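Local coordinates for extracellular solute-binding protein family 1 (Pseudothermotoga lettingae, PDB 5CI5), which binds alpha-D-tagatose, a ketohexose sugar, and probably delivers such solutes to a membrane ABC transporter, at residues T112-P117 / R342-K347; A146-A151 / L170-T175; A215-P220 / K402-N407. All blocks are in the same frame, centred on the assembly; numbering follows the deposited sequence.

Contact 1: T112-P117 / R342-K347; sequences TAQIWP and RMDVCK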
loop_
_atom_site.group_PDB
_atom_site.type_symbol
_atom_site.label_atom_id
_atom_site.label_comp_id
_atom_site.label_asym_id
_atom_site.label_seq_id
_atom_site.Cartn_x
_atom_site.Cartn_y
_atom_site.Cartn_z
ATOM N N THR A 112 -17.891 12.867 -6.107
ATOM C CA THR A 112 -16.945 13.383 -5.121
ATOM C C THR A 112 -17.360 13.046 -3.687
ATOM O O THR A 112 -16.526 12.635 -2.875
ATOM C CB THR A 112 -16.780 14.893 -5.315
ATOM O OG1 THR A 112 -16.255 15.114 -6.637
ATOM C CG2 THR A 112 -15.853 15.516 -4.282
ATOM N N ALA A 113 -18.645 13.219 -3.386
ATOM C CA ALA A 113 -19.183 12.973 -2.045
ATOM C C ALA A 113 -19.191 11.495 -1.663
ATOM O O ALA A 113 -19.422 11.164 -0.498
ATOM C CB ALA A 113 -20.588 13.543 -1.940
ATOM N N GLN A 114 -18.944 10.611 -2.630
ATOM C CA GLN A 114 -18.850 9.164 -2.363
ATOM C C GLN A 114 -17.428 8.703 -2.004
ATOM O O GLN A 114 -17.262 7.609 -1.505
ATOM C CB GLN A 114 -19.365 8.362 -3.556
ATOM C CG GLN A 114 -20.908 8.425 -3.688
ATOM C CD GLN A 114 -21.587 7.953 -2.434
ATOM O OE1 GLN A 114 -21.294 6.872 -1.933
ATOM N NE2 GLN A 114 -22.474 8.789 -1.879
ATOM N N ILE A 115 -16.401 9.522 -2.237
ATOM C CA ILE A 115 -15.032 9.097 -1.908
ATOM C C ILE A 115 -14.903 9.084 -0.391
ATOM O O ILE A 115 -15.353 10.042 0.274
ATOM C CB ILE A 115 -13.975 10.054 -2.556
ATOM C CG1 ILE A 115 -14.199 10.095 -4.074
ATOM C CG2 ILE A 115 -12.534 9.682 -2.183
ATOM C CD1 ILE A 115 -14.014 8.769 -4.754
ATOM N N TRP A 116 -14.355 8.002 0.169
ATOM C CA TRP A 116 -14.117 7.954 1.611
ATOM C C TRP A 116 -13.356 9.207 2.055
ATOM O O TRP A 116 -12.315 9.526 1.509
ATOM C CB TRP A 116 -13.329 6.721 2.009
ATOM C CG TRP A 116 -13.997 5.413 1.758
ATOM C CD1 TRP A 116 -13.718 4.550 0.751
ATOM C CD2 TRP A 116 -15.038 4.807 2.540
ATOM N NE1 TRP A 116 -14.531 3.442 0.847
ATOM C CE2 TRP A 116 -15.342 3.574 1.943
ATOM C CE3 TRP A 116 -15.739 5.194 3.692
ATOM C CZ2 TRP A 116 -16.317 2.708 2.459
ATOM C CZ3 TRP A 116 -16.724 4.328 4.199
ATOM C CH2 TRP A 116 -16.996 3.113 3.579
ATOM N N PRO A 117 -13.867 9.914 3.062
ATOM C CA PRO A 117 -13.295 11.243 3.324
ATOM C C PRO A 117 -11.884 11.262 3.867
ATOM O O PRO A 117 -11.224 12.308 3.721
ATOM C CB PRO A 117 -14.246 11.849 4.369
ATOM C CG PRO A 117 -15.403 11.006 4.416
ATOM C CD PRO A 117 -15.081 9.666 3.853
ATOM N N ARG A 342 -14.986 4.510 -3.650
ATOM C CA ARG A 342 -16.400 4.910 -3.567
ATOM C C ARG A 342 -17.164 4.134 -2.485
ATOM O O ARG A 342 -17.207 2.905 -2.502
ATOM C CB ARG A 342 -17.121 4.681 -4.891
ATOM C CG ARG A 342 -16.634 5.498 -6.098
ATOM C CD ARG A 342 -17.468 5.140 -7.323
ATOM N NE ARG A 342 -18.830 5.658 -7.152
ATOM C CZ ARG A 342 -19.348 6.718 -7.756
ATOM N NH1 ARG A 342 -18.661 7.418 -8.651
ATOM N NH2 ARG A 342 -20.592 7.079 -7.458
HETATM N N MSE A 343 -17.811 4.878 -1.595
HETATM C CA MSE A 343 -18.610 4.315 -0.510
HETATM C C MSE A 343 -19.793 3.523 -1.061
HETATM O O MSE A 343 -20.046 2.406 -0.610
HETATM C CB MSE A 343 -19.110 5.413 0.418
HETATM C CG MSE A 343 -18.018 6.011 1.241
HETATM SE SE MSE A 343 -18.685 7.169 2.640
HETATM C CE MSE A 343 -19.189 8.652 1.519
ATOM N N ASP A 344 -20.493 4.083 -2.050
ATOM C CA ASP A 344 -21.682 3.398 -2.565
ATOM C C ASP A 344 -21.321 2.023 -3.151
ATOM O O ASP A 344 -22.046 1.071 -2.908
ATOM C CB ASP A 344 -22.459 4.253 -3.573
ATOM C CG ASP A 344 -21.609 4.840 -4.708
ATOM O OD1 ASP A 344 -20.407 4.501 -4.869
ATOM O OD2 ASP A 344 -22.196 5.655 -5.473
ATOM N N VAL A 345 -20.194 1.880 -3.852
ATOM C CA VAL A 345 -19.796 0.561 -4.335
ATOM C C VAL A 345 -19.446 -0.400 -3.198
ATOM O O VAL A 345 -19.805 -1.596 -3.237
ATOM C CB VAL A 345 -18.605 0.676 -5.307
ATOM C CG1 VAL A 345 -18.136 -0.667 -5.753
ATOM C CG2 VAL A 345 -19.002 1.500 -6.510
ATOM N N CYS A 346 -18.731 0.103 -2.194
ATOM C CA CYS A 346 -18.385 -0.721 -1.046
ATOM C C CYS A 346 -19.639 -1.258 -0.362
ATOM O O CYS A 346 -19.664 -2.401 0.085
ATOM C CB CYS A 346 -17.559 0.078 -0.042
ATOM S SG CYS A 346 -15.834 0.391 -0.573
ATOM N N LYS A 347 -20.676 -0.427 -0.305
ATOM C CA LYS A 347 -21.866 -0.719 0.476
ATOM C C LYS A 347 -22.854 -1.559 -0.323
ATOM O O LYS A 347 -23.592 -2.372 0.247
ATOM C CB LYS A 347 -22.542 0.574 0.932
ATOM C CG LYS A 347 -21.728 1.388 1.943
ATOM C CD LYS A 347 -22.253 2.801 2.039
ATOM C CE LYS A 347 -21.388 3.670 2.955
ATOM N NZ LYS A 347 -21.938 5.065 2.995
HETATM O O HOH W 1 -22.558 5.972 0.402
#

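Contact 2: A146-A151 / L170-T175; sequences AMFEKA and LKITDT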
loop_
_atom_site.group_PDB
_atom_site.type_symbol
_atom_site.label_atom_id
_atom_site.label_comp_id
_atom_site.label_asym_id
_atom_site.label_seq_id
_atom_site.Cartn_x
_atom_site.Cartn_y
_atom_site.Cartn_z
ATOM N N ALA A 146 -4.475 -23.170 5.789
ATOM C CA ALA A 146 -4.033 -24.551 5.686
ATOM C C ALA A 146 -2.720 -24.747 6.415
ATOM O O ALA A 146 -2.475 -25.810 6.982
ATOM C CB ALA A 146 -3.883 -24.958 4.234
HETATM N N MSE A 147 -1.869 -23.723 6.384
HETATM C CA MSE A 147 -0.582 -23.792 7.057
HETATM C C MSE A 147 -0.766 -23.737 8.560
HETATM O O MSE A 147 -0.068 -24.444 9.268
HETATM C CB MSE A 147 0.346 -22.687 6.574
HETATM C CG MSE A 147 0.734 -22.854 5.124
HETATM SE SE MSE A 147 1.994 -21.519 4.537
HETATM C CE MSE A 147 3.581 -22.211 5.402
ATOM N N PHE A 148 -1.711 -22.937 9.053
ATOM C CA PHE A 148 -2.019 -22.929 10.488
ATOM C C PHE A 148 -2.458 -24.329 10.918
ATOM O O PHE A 148 -1.939 -24.914 11.885
ATOM C CB PHE A 148 -3.105 -21.887 10.804
ATOM C CG PHE A 148 -2.552 -20.526 11.158
ATOM C CD1 PHE A 148 -1.822 -19.798 10.235
ATOM C CD2 PHE A 148 -2.777 -19.976 12.404
ATOM C CE1 PHE A 148 -1.324 -18.552 10.558
ATOM C CE2 PHE A 148 -2.282 -18.749 12.722
ATOM C CZ PHE A 148 -1.549 -18.037 11.802
ATOM N N GLU A 149 -3.381 -24.882 10.149
ATOM C CA GLU A 149 -3.929 -26.193 10.475
ATOM C C GLU A 149 -2.837 -27.254 10.497
ATOM O O GLU A 149 -2.768 -28.068 11.423
ATOM C CB GLU A 149 -5.034 -26.562 9.483
ATOM C CG GLU A 149 -5.732 -27.880 9.818
ATOM C CD GLU A 149 -6.791 -28.276 8.811
ATOM O OE1 GLU A 149 -7.068 -27.520 7.855
ATOM O OE2 GLU A 149 -7.343 -29.375 8.973
ATOM N N LYS A 150 -1.970 -27.237 9.495
ATOM C CA LYS A 150 -0.887 -28.218 9.420
ATOM C C LYS A 150 0.024 -28.133 10.654
ATOM O O LYS A 150 0.528 -29.156 11.141
ATOM C CB LYS A 150 -0.087 -28.004 8.125
ATOM C CG LYS A 150 1.081 -28.946 7.925
ATOM C CD LYS A 150 0.612 -30.279 7.380
ATOM C CE LYS A 150 1.739 -31.311 7.352
ATOM N NZ LYS A 150 2.285 -31.599 8.712
ATOM N N ALA A 151 0.200 -26.919 11.183
ATOM C CA ALA A 151 1.057 -26.695 12.349
ATOM C C ALA A 151 0.321 -26.904 13.679
ATOM O O ALA A 151 0.883 -26.652 14.758
ATOM C CB ALA A 151 1.644 -25.280 12.292
ATOM N N LEU A 170 6.983 -19.117 15.253
ATOM C CA LEU A 170 7.994 -20.120 15.603
ATOM C C LEU A 170 7.467 -21.539 15.415
ATOM O O LEU A 170 8.191 -22.425 14.955
ATOM C CB LEU A 170 8.458 -19.917 17.047
ATOM C CG LEU A 170 9.422 -18.759 17.261
ATOM C CD1 LEU A 170 9.580 -18.475 18.764
ATOM C CD2 LEU A 170 10.783 -19.026 16.627
ATOM N N LYS A 171 6.201 -21.753 15.741
ATOM C CA LYS A 171 5.582 -23.073 15.649
ATOM C C LYS A 171 5.429 -23.546 14.199
ATOM O O LYS A 171 5.549 -24.736 13.897
ATOM C CB LYS A 171 4.228 -23.047 16.347
ATOM C CG LYS A 171 4.356 -23.124 17.870
ATOM C CD LYS A 171 3.002 -23.046 18.547
ATOM C CE LYS A 171 3.130 -23.254 20.053
ATOM N NZ LYS A 171 1.865 -22.895 20.760
ATOM N N ILE A 172 5.170 -22.610 13.299
ATOM C CA ILE A 172 4.983 -22.928 11.888
ATOM C C ILE A 172 6.293 -23.106 11.121
ATOM O O ILE A 172 6.405 -23.948 10.201
ATOM C CB ILE A 172 4.138 -21.814 11.217
ATOM C CG1 ILE A 172 2.695 -21.868 11.720
ATOM C CG2 ILE A 172 4.162 -21.936 9.706
ATOM C CD1 ILE A 172 1.892 -20.577 11.477
ATOM N N THR A 173 7.281 -22.287 11.461
ATOM C CA THR A 173 8.516 -22.250 10.704
ATOM C C THR A 173 9.232 -23.611 10.686
ATOM O O THR A 173 9.364 -24.268 11.703
ATOM C CB THR A 173 9.465 -21.186 11.247
ATOM O OG1 THR A 173 8.863 -19.885 11.066
ATOM C CG2 THR A 173 10.799 -21.221 10.495
ATOM N N ASP A 174 9.712 -23.991 9.512
ATOM C CA ASP A 174 10.530 -25.189 9.343
ATOM C C ASP A 174 11.477 -24.880 8.202
ATOM O O ASP A 174 11.223 -25.238 7.038
ATOM C CB ASP A 174 9.653 -26.411 9.060
ATOM C CG ASP A 174 10.457 -27.697 8.893
ATOM O OD1 ASP A 174 11.670 -27.700 9.163
ATOM O OD2 ASP A 174 9.850 -28.694 8.463
ATOM N N THR A 175 12.544 -24.151 8.525
ATOM C CA THR A 175 13.381 -23.537 7.507
ATOM C C THR A 175 14.073 -24.621 6.691
ATOM O O THR A 175 14.383 -24.398 5.518
ATOM C CB THR A 175 14.462 -22.584 8.085
ATOM O OG1 THR A 175 15.364 -23.323 8.912
ATOM C CG2 THR A 175 13.821 -21.418 8.864
#

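Contact 3: A215-P220 / K402-N407; sequences AAFDSP and KIAAEN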
loop_
_atom_site.group_PDB
_atom_site.type_symbol
_atom_site.label_atom_id
_atom_site.label_comp_id
_atom_site.label_asym_id
_atom_site.label_seq_id
_atom_site.Cartn_x
_atom_site.Cartn_y
_atom_site.Cartn_z
ATOM N N ALA A 215 11.079 14.262 13.441
ATOM C CA ALA A 215 10.956 12.823 13.639
ATOM C C ALA A 215 10.491 12.509 15.047
ATOM O O ALA A 215 10.877 13.172 16.019
ATOM C CB ALA A 215 12.271 12.126 13.351
ATOM N N ALA A 216 9.670 11.482 15.160
ATOM C CA ALA A 216 9.135 11.063 16.453
ATOM C C ALA A 216 9.478 9.600 16.745
ATOM O O ALA A 216 9.285 9.132 17.865
ATOM C CB ALA A 216 7.630 11.274 16.503
ATOM N N PHE A 217 9.986 8.871 15.758
ATOM C CA PHE A 217 10.190 7.425 15.930
ATOM C C PHE A 217 11.442 7.054 16.719
ATOM O O PHE A 217 11.573 5.895 17.094
ATOM C CB PHE A 217 10.227 6.696 14.571
ATOM C CG PHE A 217 11.336 7.158 13.627
ATOM C CD1 PHE A 217 12.584 6.569 13.656
ATOM C CD2 PHE A 217 11.111 8.159 12.685
ATOM C CE1 PHE A 217 13.577 6.972 12.781
ATOM C CE2 PHE A 217 12.108 8.565 11.829
ATOM C CZ PHE A 217 13.342 7.970 11.879
ATOM N N ASP A 218 12.365 7.989 16.962
ATOM C CA ASP A 218 13.550 7.689 17.797
ATOM C C ASP A 218 13.151 7.819 19.269
ATOM O O ASP A 218 13.491 8.797 19.964
ATOM C CB ASP A 218 14.742 8.602 17.469
ATOM C CG ASP A 218 16.055 8.156 18.173
ATOM O OD1 ASP A 218 16.095 7.057 18.765
ATOM O OD2 ASP A 218 17.071 8.893 18.130
ATOM N N SER A 219 12.382 6.824 19.702
ATOM C CA SER A 219 11.725 6.773 20.986
ATOM C C SER A 219 11.893 5.361 21.532
ATOM O O SER A 219 12.269 4.450 20.800
ATOM C CB SER A 219 10.249 7.079 20.838
ATOM O OG SER A 219 9.625 6.016 20.076
ATOM N N PRO A 220 11.585 5.153 22.815
ATOM C CA PRO A 220 11.639 3.768 23.310
ATOM C C PRO A 220 10.704 2.833 22.528
ATOM O O PRO A 220 11.092 1.685 22.202
ATOM C CB PRO A 220 11.221 3.916 24.775
ATOM C CG PRO A 220 11.717 5.291 25.122
ATOM C CD PRO A 220 11.424 6.122 23.910
ATOM N N LYS A 402 19.026 6.259 15.542
ATOM C CA LYS A 402 19.621 7.579 15.732
ATOM C C LYS A 402 19.902 8.288 14.414
ATOM O O LYS A 402 19.488 9.451 14.224
ATOM C CB LYS A 402 20.912 7.463 16.547
ATOM C CG LYS A 402 21.649 8.803 16.707
ATOM C CD LYS A 402 22.997 8.603 17.378
ATOM C CE LYS A 402 23.789 9.900 17.467
ATOM N NZ LYS A 402 24.272 10.411 16.145
ATOM N N ILE A 403 20.602 7.599 13.513
ATOM C CA ILE A 403 20.969 8.156 12.213
ATOM C C ILE A 403 19.744 8.486 11.376
ATOM O O ILE A 403 19.639 9.571 10.799
ATOM C CB ILE A 403 21.879 7.187 11.451
ATOM C CG1 ILE A 403 23.254 7.170 12.128
ATOM C CG2 ILE A 403 22.000 7.606 9.973
ATOM C CD1 ILE A 403 24.159 6.094 11.626
ATOM N N ALA A 404 18.800 7.552 11.313
ATOM C CA ALA A 404 17.604 7.772 10.524
ATOM C C ALA A 404 16.832 8.997 10.987
ATOM O O ALA A 404 16.380 9.805 10.178
ATOM C CB ALA A 404 16.703 6.521 10.573
ATOM N N ALA A 405 16.695 9.153 12.289
ATOM C CA ALA A 405 15.928 10.263 12.830
ATOM C C ALA A 405 16.660 11.580 12.585
ATOM O O ALA A 405 16.043 12.576 12.231
ATOM C CB ALA A 405 15.661 10.057 14.315
ATOM N N GLU A 406 17.971 11.575 12.768
ATOM C CA GLU A 406 18.766 12.766 12.481
ATOM C C GLU A 406 18.643 13.174 11.013
ATOM O O GLU A 406 18.478 14.354 10.696
ATOM C CB GLU A 406 20.230 12.528 12.881
ATOM C CG GLU A 406 20.391 12.574 14.405
ATOM C CD GLU A 406 21.759 12.157 14.927
ATOM O OE1 GLU A 406 22.592 11.635 14.160
ATOM O OE2 GLU A 406 21.993 12.355 16.140
ATOM N N ASN A 407 18.669 12.199 10.110
ATOM C CA ASN A 407 18.549 12.497 8.694
ATOM C C ASN A 407 17.156 12.996 8.350
ATOM O O ASN A 407 16.982 13.886 7.511
ATOM C CB ASN A 407 18.887 11.266 7.863
ATOM C CG ASN A 407 20.362 10.946 7.878
ATOM O OD1 ASN A 407 21.191 11.774 8.271
ATOM N ND2 ASN A 407 20.705 9.733 7.458
HETATM O O HOH W 2 18.141 10.893 16.521
#

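Contact 1: T112-P117 / R342-K347
Ile115 and Arg342 face each other as a single beta bridge, their CA atoms 4.7 Å apart, and next to it the amide N of Met343 donates to the carbonyl O of Gln114 at 2.8 Å, with an N-H...O angle of 164°. Arg342 is the residue just before helix 343-348, so the first amides after it, those of Met343 and Asp344, have no carbonyl one turn back in their own helix. Gln114 offers them two oxygens, its main-chain O to Met343 and its side-chain OE1 to Asp344 N, the latter a weak bond of 2.9 Å. OE1 also receives a water that accepts from Lys347 NZ. Next to this amide Arg342 holds Asp344 side-on, NE to OD1 and NH2 to OD2, each oxygen offering its syn lone pair and lying close to the guanidinium plane, while Gln114 CB lies over one guanidinium face. With NH1 engaged by Glu110 and the carbonyl of Thr323, the arginine is fixed from several directions. The contact thus illustrates how, in a type II periplasmic-binding-protein fold, a loop far away in sequence is tied to a helix start beside the mixed sheet: strand 339-340, which leads into the helix, pairs with 128-138. Trp116 supplies the apolar half. Met343, present as selenomethionine, puts CG over the centre of the six-membered ring, 3.4 Å from its centroid and 11° off the normal; SE follows obliquely in a Met-aromatic contact. The bend at its last torsion (chi3 -74°) then carries CE back toward Ala113 O, 3.2 Å away. Cys346 SG sits instead at the indole edge, in plane, where Trp116 NE1 reaches it in a weak bond of 3.6 Å; the same N-H is weakly shared with Pro340 O.

Contact 2: A146-A151 / L170-T175
Ile172 and Ala151 bring their chains closest, CA to CA 5.5 Å, where the last turn of helix 162-172 comes up against the end of helix 145-150. The isoleucine does nearly all the work on its side, and it can be read outward atom by atom. Its CB lies 4.4 Å from Ala151 CB, a methyl that points toward the opposing segment. There the branches part. CG2, anti to the backbone N, turns to the selenomethionine Met147 and meets its terminal CE at 4.4 Å, a loose approach. CG1 is set beside the backbone N (chi1 -70°), which brings it onto Ala151 CB at 3.6 Å, the tightest touch between the two segments. From CG1 the chain runs on extended to CD1, which comes down over one face of Phe148, 3.9 Å above the ring plane and offset toward the rim at CD1 and CE1 of the ring. This is a CH-pi contact, 21° off the ring normal.

No hydrogen bond joins the segments, so the two meet through apolar side chains. Lys171 beside the isoleucine sends its amine to Asp167 of its own helix instead of across. Thr173, where the chain leaves the helix, bonds through OG1 to Ala169 O and Gly181 N. Helix 145-150 follows directly on strand 140-144, the middle strand of the three-stranded antiparallel sheet: Asn144 OD1 accepts from Met147 N, and the ring of Tyr143 meets that of Phe148, linking helix 145-150 to that sheet.

Contact 3: A215-P220 / K402-N407
Phe217 and Ala405 meet where, in this type II periplasmic-binding-protein fold, the loop before helix 220-234 makes an inverse gamma turn centred on Asp218 and runs against the C-terminal helix 397-413. The phenyl ring turns its edge to Ala404, whose backbone C lies near the ring plane: Ala404 C is 3.7 Å from Phe217 CZ. Phe217 CE1 touches Ala404 CB at 3.9 Å, and Phe217 CZ lies 3.6 Å from Ala405 N, which approaches obliquely. CG of Phe217 lies between its own backbone N and carbonyl carbon (chi1 60°), a setting that brings the ring against helix 397-413, where two alanines leave the backbone accessible. Ile383 and Met386 of helix 376-391, and Tyr196 and Leu200 of helix 190-202, also pack on the ring. An alanine here would remove the ring, and would probably leave a gap among these three helices. Ala405 CB is met by three residues in turn, with Ala215 CB and Phe217 CZ joined by Asp218 CB at 3.6 Å. Ser219 caps helix 220-234 through OG to Gly222 N. The aspartate carboxylate reaches the helix by way of water, which donates to Asp218 OD2 at 2.8 Å and to Lys402 O at 3.0 Å.

In the fold
The three contacts stand well apart, their centres 35 to 39 Å from one another, and none touches another. Contact 1 belongs to the part built on the mixed sheet of strands 25-30, 55-60, 81-85 and their partners. Contact 2 lies beside the small antiparallel sheet of 140-144, 261-264 and 283-286, and contact 3 joins helix 397-413 to the loop leading into helix 220-234. Along the chain, contact 2 is nested within the loop closed by contact 1 and is complete before contact 3 opens. The crossing of contacts 1 and 3 is consistent with a chain that passes more than once between two lobes, as in this family. The lobes border the tagatose pocket; the sugar is about 13 Å from the Trp116 side chain of contact 1.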